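Local structure of putative adenosine kinase (Schistosoma mansoni, 3VAS) at residues V88-W93 and A347-C352. The protein probably phosphorylates adenosine to AMP at the expense of ATP, as a ribokinase-type (pfkB family) adenosine kinase. Numbering follows the deposited sequence.
Sequences VKMIQW and AAYIIC
Trp93 and Tyr349 reach toward each other from opposite directions and make the aromatic part of this contact. The outer corner of the indole benzo ring does the touching: Trp93 CH2 lies over one face of the Tyr349 ring, 3.7 Å from Tyr349 CZ. Trp93 CZ2 sits 3.7 Å from Tyr349 OH. The planes are inclined at 33° and the six-membered ring centroids are 5.1 Å apart, so the pair is oblique. Both residues hold CG anti to the backbone N (chi1 175° in Tyr349), which sends each ring out into the gap between the helices.

Their polar ends turn to one shared partner, Gly359: Trp93 NE1 donates to its carbonyl oxygen, and Tyr349 OH is hydrogen-bonded to its backbone N. The indole bond helps set the turn of the Trp93 ring, and the hydroxyl bond holds the end of the Tyr349 ring in place. Tyr364 adds edge-to-face contacts with each of them, and Arg361 makes a cation-pi contact with Trp93.

Met90 makes the other apolar contacts, with Tyr349 and Ile350. Met90 is fully extended, so its thioether spans much of the gap. Met90 CE comes to 4.2 Å from Tyr349 CD2, and Met90 SD to 4.3 Å from Ile350 CG1. No hydrogen bond joins the two segments; long side chains bridge helix axes 13.2 Å apart.

The contact is buried and links helix 83-95 to the C-terminal end of helix 336-351, whose short segments run at 109° to each other. The side chain of Ile350 is about 8 Å from the bound adenosine, near the nucleoside pocket. Helix 318-330 packs beside both helices, with Ala321 touching Met90 and Ile350, while Val88 and Ile91, which do not reach helix 336-351, rest on Cys101 of strand 101-107.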
loop_
_atom_site.group_PDB
_atom_site.type_symbol
_atom_site.label_atom_id
_atom_site.label_comp_id
_atom_site.label_asym_id
_atom_site.label_seq_id
_atom_site.Cartn_x
_atom_site.Cartn_y
_atom_site.Cartn_z
ATOM N N VAL A 88 7.270 -1.610 -0.216
ATOM C CA VAL A 88 8.444 -2.251 0.363
ATOM C C VAL A 88 9.604 -2.370 -0.625
ATOM O O VAL A 88 10.758 -2.140 -0.268
ATOM C CB VAL A 88 8.082 -3.623 0.956
ATOM C CG1 VAL A 88 9.339 -4.417 1.311
ATOM C CG2 VAL A 88 7.192 -3.434 2.169
ATOM N N LYS A 89 9.309 -2.704 -1.875
ATOM C CA LYS A 89 10.386 -2.837 -2.846
ATOM C C LYS A 89 10.965 -1.478 -3.238
ATOM O O LYS A 89 12.139 -1.379 -3.588
ATOM C CB LYS A 89 9.958 -3.658 -4.068
ATOM C CG LYS A 89 9.010 -2.974 -5.034
ATOM C CD LYS A 89 8.561 -3.970 -6.110
ATOM C CE LYS A 89 7.850 -3.274 -7.261
ATOM N NZ LYS A 89 7.429 -4.239 -8.316
ATOM N N MET A 90 10.159 -0.424 -3.160
ATOM C CA MET A 90 10.697 0.908 -3.426
ATOM C C MET A 90 11.535 1.407 -2.248
ATOM O O MET A 90 12.538 2.091 -2.452
ATOM C CB MET A 90 9.611 1.921 -3.793
ATOM C CG MET A 90 10.187 3.272 -4.223
ATOM S SD MET A 90 8.954 4.412 -4.885
ATOM C CE MET A 90 9.992 5.722 -5.537
ATOM N N ILE A 91 11.137 1.066 -1.024
ATOM C CA ILE A 91 11.977 1.361 0.138
ATOM C C ILE A 91 13.351 0.729 -0.081
ATOM O O ILE A 91 14.385 1.355 0.147
ATOM C CB ILE A 91 11.384 0.803 1.443
ATOM C CG1 ILE A 91 10.074 1.509 1.790
ATOM C CG2 ILE A 91 12.379 0.951 2.595
ATOM C CD1 ILE A 91 9.411 0.973 3.044
ATOM N N GLN A 92 13.342 -0.515 -0.548
ATOM C CA GLN A 92 14.563 -1.248 -0.855
ATOM C C GLN A 92 15.368 -0.567 -1.967
ATOM O O GLN A 92 16.589 -0.443 -1.877
ATOM C CB GLN A 92 14.212 -2.692 -1.243
ATOM C CG GLN A 92 15.391 -3.515 -1.756
ATOM C CD GLN A 92 16.427 -3.789 -0.682
ATOM O OE1 GLN A 92 16.102 -4.300 0.393
ATOM N NE2 GLN A 92 17.682 -3.445 -0.965
ATOM N N TRP A 93 14.672 -0.127 -3.008
ATOM C CA TRP A 93 15.290 0.544 -4.149
ATOM C C TRP A 93 15.911 1.886 -3.739
ATOM O O TRP A 93 17.037 2.215 -4.128
ATOM C CB TRP A 93 14.216 0.743 -5.217
ATOM C CG TRP A 93 14.642 1.357 -6.518
ATOM C CD1 TRP A 93 15.249 0.727 -7.571
ATOM C CD2 TRP A 93 14.422 2.711 -6.934
ATOM N NE1 TRP A 93 15.442 1.616 -8.605
ATOM C CE2 TRP A 93 14.940 2.839 -8.237
ATOM C CE3 TRP A 93 13.846 3.830 -6.324
ATOM C CZ2 TRP A 93 14.899 4.041 -8.941
ATOM C CZ3 TRP A 93 13.805 5.023 -7.024
ATOM C CH2 TRP A 93 14.329 5.120 -8.318
ATOM N N ALA A 347 6.693 9.871 -4.911
ATOM C CA ALA A 347 5.404 9.853 -5.600
ATOM C C ALA A 347 5.504 10.505 -6.971
ATOM O O ALA A 347 4.949 10.001 -7.951
ATOM C CB ALA A 347 4.353 10.551 -4.760
ATOM N N ALA A 348 6.217 11.629 -7.032
ATOM C CA ALA A 348 6.429 12.354 -8.287
ATOM C C ALA A 348 7.178 11.510 -9.323
ATOM O O ALA A 348 6.885 11.573 -10.516
ATOM C CB ALA A 348 7.169 13.660 -8.028
ATOM N N TYR A 349 8.147 10.727 -8.863
ATOM C CA TYR A 349 8.884 9.826 -9.744
ATOM C C TYR A 349 7.937 8.800 -10.374
ATOM O O TYR A 349 7.992 8.542 -11.575
ATOM C CB TYR A 349 9.995 9.122 -8.963
ATOM C CG TYR A 349 10.744 8.065 -9.741
ATOM C CD1 TYR A 349 11.799 8.405 -10.587
ATOM C CD2 TYR A 349 10.411 6.720 -9.615
ATOM C CE1 TYR A 349 12.495 7.429 -11.297
ATOM C CE2 TYR A 349 11.101 5.738 -10.321
ATOM C CZ TYR A 349 12.138 6.098 -11.161
ATOM O OH TYR A 349 12.813 5.118 -11.857
ATOM N N ILE A 350 7.062 8.232 -9.552
ATOM C CA ILE A 350 6.099 7.241 -10.017
ATOM C C ILE A 350 5.022 7.842 -10.933
ATOM O O ILE A 350 4.639 7.233 -11.933
ATOM C CB ILE A 350 5.466 6.495 -8.823
ATOM C CG1 ILE A 350 6.478 5.503 -8.237
ATOM C CG2 ILE A 350 4.189 5.781 -9.234
ATOM C CD1 ILE A 350 7.124 4.576 -9.268
ATOM N N ILE A 351 4.555 9.043 -10.595
ATOM C CA ILE A 351 3.546 9.750 -11.383
ATOM C C ILE A 351 4.006 9.967 -12.828
ATOM O O ILE A 351 3.208 9.928 -13.766
ATOM C CB ILE A 351 3.181 11.105 -10.716
ATOM C CG1 ILE A 351 2.283 10.868 -9.500
ATOM C CG2 ILE A 351 2.497 12.057 -11.695
ATOM C CD1 ILE A 351 1.985 12.121 -8.704
ATOM N N CYS A 352 5.306 10.168 -13.006
ATOM C CA CYS A 352 5.852 10.406 -14.336
ATOM C C CYS A 352 6.233 9.110 -15.058
ATOM O O CYS A 352 6.899 9.141 -16.094
ATOM C CB CYS A 352 7.043 11.361 -14.254
ATOM S SG CYS A 352 6.588 13.053 -13.784
#